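Local coordinates for MRG701 (Oryza sativa, PDB 5IN1), which is a rice MRG-family protein whose chromodomain dimerises and, as in relatives, probably recognises methylated histone tails in the control of transcription, at residues Gly6-Ala11 and Glu19-Lys24; Glu29-Tyr34 and Trp48-Arg53. One frame throughout, in Å; residues are numbered along the deposited sequence.

Interaction 1: residues Gly6-Ala11 and Glu19-Lys24; sequences GERVLA and EAKVQK
The backbone N of Gly-6 donates to Val-22 O at 2.7 Å, the shortest polar bond between Gly-6-Ala-11 and Glu-19-Lys-24, and it is nearly straight (168° at the hydrogen). Val-22 answers through its own N, which donates a hydrogen bond to Glu-7 O. Farther along, Val-9 and Ala-20 form an antiparallel hydrogen-bonded pair: Val-9 N reaches Ala-20 O and Ala-20 N reaches Val-9 O, each over 2.9 Å. A CA-H from the neighbouring strand adds a weaker touch to each of these carbonyls, Arg-8 CA on Ala-20 O and Glu-19 CA on Val-9 O.

The two faces differ. Val-9 and Ala-20 point inward, where Val-9 CG2 and Ala-11 CB each lie 4.1 Å from Ala-20 CB, while Val-9 CG1 meets Val-22 CG2; Leu-54 and Tyr-34 continue this apolar layer. On the other face, Arg-8 and Lys-21 run side by side. A bend at chi2 (60°) turns the Arg-8 guanidinium back so that NH1 bonds Gly-6 O at 2.9 Å within its own plane, and Lys-21 CD sits over one guanidinium face, 3.7 Å from Arg-8 NH2. Arg-8 NH2 and Lys-21 NZ remain 4.3 Å apart, a like-charge proximity that probably costs some energy. Together the two strands make the first beta hairpin of the SH3-like chromo barrel of MRG proteins.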
loop_
_atom_site.group_PDB
_atom_site.type_symbol
_atom_site.label_atom_id
_atom_site.label_comp_id
_atom_site.label_asym_id
_atom_site.label_seq_id
_atom_site.Cartn_x
_atom_site.Cartn_y
_atom_site.Cartn_z
ATOM N N GLY A 6 11.194 8.559 -4.384
ATOM C CA GLY A 6 12.555 8.720 -4.857
ATOM C C GLY A 6 12.914 7.816 -6.025
ATOM O O GLY A 6 13.917 8.037 -6.672
ATOM N N GLU A 7 12.090 6.815 -6.305
ATOM C CA GLU A 7 12.412 5.842 -7.339
ATOM C C GLU A 7 12.263 6.450 -8.727
ATOM O O GLU A 7 11.290 7.156 -9.005
ATOM C CB GLU A 7 11.517 4.605 -7.208
ATOM C CG GLU A 7 11.879 3.466 -8.149
ATOM C CD GLU A 7 11.066 2.207 -7.887
ATOM O OE1 GLU A 7 10.387 2.143 -6.832
ATOM O OE2 GLU A 7 11.112 1.284 -8.724
ATOM N N ARG A 8 13.253 6.211 -9.572
ATOM C CA ARG A 8 13.143 6.583 -10.971
ATOM C C ARG A 8 12.415 5.482 -11.720
ATOM O O ARG A 8 12.712 4.296 -11.541
ATOM C CB ARG A 8 14.529 6.837 -11.564
ATOM C CG ARG A 8 15.016 8.297 -11.403
ATOM C CD ARG A 8 15.135 8.763 -9.953
ATOM N NE ARG A 8 15.652 10.132 -9.883
ATOM C CZ ARG A 8 15.608 10.906 -8.802
ATOM N NH1 ARG A 8 15.058 10.467 -7.677
ATOM N NH2 ARG A 8 16.114 12.133 -8.851
ATOM N N VAL A 9 11.454 5.898 -12.551
ATOM C CA VAL A 9 10.574 5.004 -13.297
ATOM C C VAL A 9 10.477 5.512 -14.726
ATOM O O VAL A 9 10.973 6.597 -15.041
ATOM C CB VAL A 9 9.160 4.929 -12.673
ATOM C CG1 VAL A 9 9.232 4.398 -11.238
ATOM C CG2 VAL A 9 8.460 6.287 -12.692
ATOM N N LEU A 10 9.849 4.721 -15.585
ATOM C CA LEU A 10 9.403 5.184 -16.896
ATOM C C LEU A 10 7.908 5.471 -16.819
ATOM O O LEU A 10 7.161 4.718 -16.185
ATOM C CB LEU A 10 9.708 4.147 -17.975
ATOM C CG LEU A 10 11.194 3.896 -18.175
ATOM C CD1 LEU A 10 11.433 2.690 -19.061
ATOM C CD2 LEU A 10 11.878 5.127 -18.755
ATOM N N ALA A 11 7.475 6.563 -17.425
ATOM C CA ALA A 11 6.071 6.975 -17.405
ATOM C C ALA A 11 5.615 7.355 -18.802
ATOM O O ALA A 11 6.291 8.093 -19.525
ATOM C CB ALA A 11 5.865 8.151 -16.459
ATOM N N GLU A 19 11.472 9.277 -18.567
ATOM C CA GLU A 19 11.934 9.039 -17.216
ATOM C C GLU A 19 11.246 10.009 -16.259
ATOM O O GLU A 19 11.074 11.196 -16.565
ATOM C CB GLU A 19 13.455 9.163 -17.116
ATOM C CG GLU A 19 13.962 8.492 -15.844
ATOM C CD GLU A 19 15.482 8.416 -15.745
ATOM O OE1 GLU A 19 16.186 9.197 -16.416
ATOM O OE2 GLU A 19 15.960 7.539 -14.980
ATOM N N ALA A 20 10.854 9.488 -15.103
ATOM C CA ALA A 20 10.165 10.265 -14.086
ATOM C C ALA A 20 10.650 9.819 -12.732
ATOM O O ALA A 20 11.261 8.755 -12.612
ATOM C CB ALA A 20 8.641 10.087 -14.195
ATOM N N LYS A 21 10.369 10.613 -11.707
ATOM C CA LYS A 21 10.668 10.190 -10.354
ATOM C C LYS A 21 9.411 10.246 -9.494
ATOM O O LYS A 21 8.589 11.167 -9.594
ATOM C CB LYS A 21 11.774 11.038 -9.748
ATOM C CG LYS A 21 11.428 12.482 -9.621
ATOM C CD LYS A 21 12.557 13.242 -8.949
ATOM C CE LYS A 21 12.399 14.739 -9.146
ATOM N NZ LYS A 21 13.506 15.313 -9.961
ATOM N N VAL A 22 9.268 9.244 -8.643
ATOM C CA VAL A 22 8.149 9.183 -7.712
ATOM C C VAL A 22 8.399 10.128 -6.539
ATOM O O VAL A 22 9.395 9.988 -5.833
ATOM C CB VAL A 22 7.940 7.751 -7.201
ATOM C CG1 VAL A 22 6.815 7.721 -6.159
ATOM C CG2 VAL A 22 7.644 6.821 -8.350
ATOM N N GLN A 23 7.513 11.100 -6.366
ATOM C CA GLN A 23 7.593 12.078 -5.278
ATOM C C GLN A 23 6.873 11.565 -4.037
ATOM O O GLN A 23 7.331 11.785 -2.918
ATOM C CB GLN A 23 6.984 13.413 -5.700
ATOM C CG GLN A 23 7.712 14.106 -6.840
ATOM C CD GLN A 23 6.884 15.212 -7.454
ATOM O OE1 GLN A 23 5.718 15.008 -7.803
ATOM N NE2 GLN A 23 7.473 16.392 -7.588
ATOM N N LYS A 24 5.738 10.901 -4.243
ATOM C CA LYS A 24 4.907 10.387 -3.153
ATOM C C LYS A 24 4.160 9.149 -3.627
ATOM O O LYS A 24 3.764 9.080 -4.786
ATOM C CB LYS A 24 3.924 11.468 -2.675
ATOM C CG LYS A 24 4.571 12.525 -1.773
ATOM C CD LYS A 24 3.629 13.668 -1.391
ATOM C CE LYS A 24 4.411 14.971 -1.183
ATOM N NZ LYS A 24 4.440 15.438 0.236
#

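Interaction 2: residues Glu29-Tyr34 and Trp48-Arg53; sequences EDEWRY and WVTNDR
The hairpin of strands 31-38 and 47-50 forms one margin of the chromodomain sheet, and a cation-pi stack between Arg-33 and Trp-48 marks its outer face. The guanidinium lies flat on the indole, its plane only 3° from that of the ring. Arg-33 CZ hangs over the five-membered ring of Trp-48, 3.6 Å from its centroid, while CD makes a CH-pi contact over the six-membered ring. Arg-33 CG is tucked between its backbone N and carbonyl carbon (chi1 65°), and the extended chain beyond it reaches diagonally across the strands to lay the guanidinium on the indole. Glu-26 of the adjoining strand holds NH2 in a salt bridge, and His-35 meets Trp-48 edge-to-face. With the indole gone, as in an alanine here, the Arg-33 guanidinium would probably lose its flat support and turn more freely about its tie to Glu-26.

In the backbone, Tyr-34 and Val-49 form an antiparallel hydrogen-bonded pair, with Tyr-34 N on Val-49 O at 2.9 Å and Val-49 N on Tyr-34 O at 2.8 Å. Their side chains face the barrel interior, in contact with Leu-54.

Past this pair, water links strand 31-38 to the turn that follows Thr-50. One molecule donates to Trp-32 O at 2.6 Å and accepts from Asn-51 N; another, in the plane of the Tyr-34 ring, joins Tyr-34 OH, which Phe-3 N also holds, to Asn-51 OD1. Asn-51 opens a short 3-10 segment; from just before it, Thr-50 OG1 donates to the syn lone pair of Asp-52 OD1 at 2.6 Å. The methyl of the same threonine, Thr-50 CG2, lies 3.6 Å from Glu-31 OE2.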
loop_
_atom_site.group_PDB
_atom_site.type_symbol
_atom_site.label_atom_id
_atom_site.label_comp_id
_atom_site.label_asym_id
_atom_site.label_seq_id
_atom_site.Cartn_x
_atom_site.Cartn_y
_atom_site.Cartn_z
ATOM N N GLU A 29 -8.266 2.094 -1.135
ATOM C CA GLU A 29 -9.151 1.203 -1.878
ATOM C C GLU A 29 -8.383 0.200 -2.725
ATOM O O GLU A 29 -8.742 -0.042 -3.877
ATOM C CB GLU A 29 -10.108 2.015 -2.757
ATOM C CG GLU A 29 -10.988 2.983 -1.977
ATOM C CD GLU A 29 -11.889 2.286 -0.965
ATOM O OE1 GLU A 29 -12.141 1.071 -1.110
ATOM O OE2 GLU A 29 -12.343 2.954 -0.014
ATOM N N ASP A 30 -7.321 -0.359 -2.150
ATOM C CA ASP A 30 -6.555 -1.426 -2.784
ATOM C C ASP A 30 -5.953 -0.971 -4.122
ATOM O O ASP A 30 -5.959 -1.711 -5.105
ATOM C CB ASP A 30 -7.457 -2.649 -2.979
ATOM C CG ASP A 30 -6.686 -3.911 -3.240
ATOM O OD1 ASP A 30 -5.515 -4.016 -2.823
ATOM O OD2 ASP A 30 -7.270 -4.812 -3.877
ATOM N N GLU A 31 -5.430 0.250 -4.135
ATOM C CA GLU A 31 -4.893 0.859 -5.345
ATOM C C GLU A 31 -3.782 1.832 -4.986
ATOM O O GLU A 31 -3.986 2.763 -4.217
ATOM C CB GLU A 31 -6.011 1.583 -6.112
ATOM C CG GLU A 31 -5.625 2.195 -7.455
ATOM C CD GLU A 31 -6.849 2.529 -8.308
ATOM O OE1 GLU A 31 -7.657 1.608 -8.582
ATOM O OE2 GLU A 31 -7.010 3.707 -8.681
ATOM N N TRP A 32 -2.605 1.616 -5.557
ATOM C CA TRP A 32 -1.514 2.568 -5.407
ATOM C C TRP A 32 -1.665 3.745 -6.376
ATOM O O TRP A 32 -2.004 3.557 -7.550
ATOM C CB TRP A 32 -0.165 1.880 -5.636
ATOM C CG TRP A 32 0.294 1.056 -4.462
ATOM C CD1 TRP A 32 0.228 -0.306 -4.332
ATOM C CD2 TRP A 32 0.873 1.549 -3.249
ATOM N NE1 TRP A 32 0.731 -0.685 -3.112
ATOM C CE2 TRP A 32 1.131 0.427 -2.422
ATOM C CE3 TRP A 32 1.188 2.822 -2.776
ATOM C CZ2 TRP A 32 1.703 0.546 -1.152
ATOM C CZ3 TRP A 32 1.760 2.945 -1.520
ATOM C CH2 TRP A 32 2.002 1.804 -0.713
ATOM N N ARG A 33 -1.408 4.957 -5.892
ATOM C CA ARG A 33 -1.212 6.092 -6.799
ATOM C C ARG A 33 0.113 6.753 -6.478
ATOM O O ARG A 33 0.609 6.674 -5.347
ATOM C CB ARG A 33 -2.362 7.108 -6.718
ATOM C CG ARG A 33 -2.512 7.823 -5.384
ATOM C CD ARG A 33 -3.599 8.886 -5.476
ATOM N NE ARG A 33 -3.591 9.796 -4.329
ATOM C CZ ARG A 33 -4.193 10.980 -4.314
ATOM N NH1 ARG A 33 -4.848 11.405 -5.389
ATOM N NH2 ARG A 33 -4.142 11.738 -3.219
ATOM N N TYR A 34 0.695 7.390 -7.487
ATOM C CA TYR A 34 2.046 7.908 -7.417
ATOM C C TYR A 34 2.066 9.324 -7.954
ATOM O O TYR A 34 1.603 9.563 -9.074
ATOM C CB TYR A 34 2.994 7.030 -8.229
ATOM C CG TYR A 34 2.955 5.569 -7.849
ATOM C CD1 TYR A 34 3.643 5.111 -6.735
ATOM C CD2 TYR A 34 2.225 4.653 -8.584
ATOM C CE1 TYR A 34 3.604 3.767 -6.374
ATOM C CE2 TYR A 34 2.191 3.321 -8.237
ATOM C CZ TYR A 34 2.892 2.883 -7.139
ATOM O OH TYR A 34 2.848 1.547 -6.784
ATOM N N TRP A 48 -0.629 12.943 -10.179
ATOM C CA TRP A 48 -0.924 11.609 -9.690
ATOM C C TRP A 48 -1.203 10.673 -10.842
ATOM O O TRP A 48 -2.008 10.988 -11.725
ATOM C CB TRP A 48 -2.158 11.597 -8.782
ATOM C CG TRP A 48 -2.004 12.247 -7.460
ATOM C CD1 TRP A 48 -2.549 13.437 -7.064
ATOM C CD2 TRP A 48 -1.287 11.741 -6.331
ATOM N NE1 TRP A 48 -2.202 13.705 -5.769
ATOM C CE2 TRP A 48 -1.426 12.680 -5.293
ATOM C CE3 TRP A 48 -0.537 10.579 -6.098
ATOM C CZ2 TRP A 48 -0.838 12.499 -4.038
ATOM C CZ3 TRP A 48 0.048 10.398 -4.853
ATOM C CH2 TRP A 48 -0.109 11.355 -3.836
ATOM N N VAL A 49 -0.553 9.516 -10.836
ATOM C CA VAL A 49 -0.861 8.481 -11.804
ATOM C C VAL A 49 -1.007 7.122 -11.141
ATOM O O VAL A 49 -0.468 6.872 -10.052
ATOM C CB VAL A 49 0.233 8.389 -12.893
ATOM C CG1 VAL A 49 0.398 9.731 -13.622
ATOM C CG2 VAL A 49 1.542 7.941 -12.282
ATOM N N THR A 50 -1.703 6.222 -11.819
ATOM C CA THR A 50 -1.805 4.861 -11.334
ATOM C C THR A 50 -0.841 3.940 -12.084
ATOM O O THR A 50 -0.103 4.379 -12.983
ATOM C CB THR A 50 -3.258 4.365 -11.423
ATOM O OG1 THR A 50 -3.822 4.802 -12.658
ATOM C CG2 THR A 50 -4.058 4.982 -10.279
ATOM N N ASN A 51 -0.810 2.677 -11.677
ATOM C CA ASN A 51 0.206 1.739 -12.120
ATOM C C ASN A 51 0.284 1.561 -13.633
ATOM O O ASN A 51 1.364 1.345 -14.204
ATOM C CB ASN A 51 -0.051 0.391 -11.442
ATOM C CG ASN A 51 0.968 -0.639 -11.801
ATOM O OD1 ASN A 51 2.116 -0.541 -11.386
ATOM N ND2 ASN A 51 0.559 -1.654 -12.561
ATOM N N ASP A 52 -0.866 1.648 -14.283
ATOM C CA ASP A 52 -0.949 1.473 -15.726
ATOM C C ASP A 52 -0.153 2.517 -16.518
ATOM O O ASP A 52 0.150 2.295 -17.690
ATOM C CB ASP A 52 -2.406 1.533 -16.142
ATOM C CG ASP A 52 -3.078 2.755 -15.609
ATOM O OD1 ASP A 52 -3.259 2.863 -14.369
ATOM O OD2 ASP A 52 -3.409 3.643 -16.413
ATOM N N ARG A 53 0.182 3.643 -15.881
ATOM C CA ARG A 53 0.960 4.691 -16.538
ATOM C C ARG A 53 2.469 4.520 -16.411
ATOM O O ARG A 53 3.218 5.265 -17.050
ATOM C CB ARG A 53 0.566 6.057 -15.977
ATOM C CG ARG A 53 -0.836 6.518 -16.390
ATOM C CD ARG A 53 -0.827 7.179 -17.809
ATOM N NE ARG A 53 -0.001 8.382 -17.890
ATOM C CZ ARG A 53 -0.380 9.594 -17.478
ATOM N NH1 ARG A 53 -1.574 9.783 -16.951
ATOM N NH2 ARG A 53 0.446 10.624 -17.594
HETATM O O HOH W 1 -2.379 1.819 -9.479
HETATM O O HOH W 2 1.621 -0.271 -8.243
#

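How the interactions relate
Both contacts are antiparallel pairings in the same sheet, each within a hairpin, and they meet because strands 16-28 and 31-38 are neighbours. Both are partly buried, interaction 1 the more so: half of its touching residues are buried, against two of eight in interaction 2, which includes the outer strand 47-50. The first combines four backbone bonds and an aliphatic inner face with a charged outer face of Arg-8 and Lys-21; the second has fewer backbone bonds, supplemented by an aromatic-cation stack and waters. Their inner faces join where Val-22 CG1 packs on Tyr-34 CD1 at 4.1 Å. Only the segments of interaction 2 touch the second subunit, through Glu-29 and Trp-32.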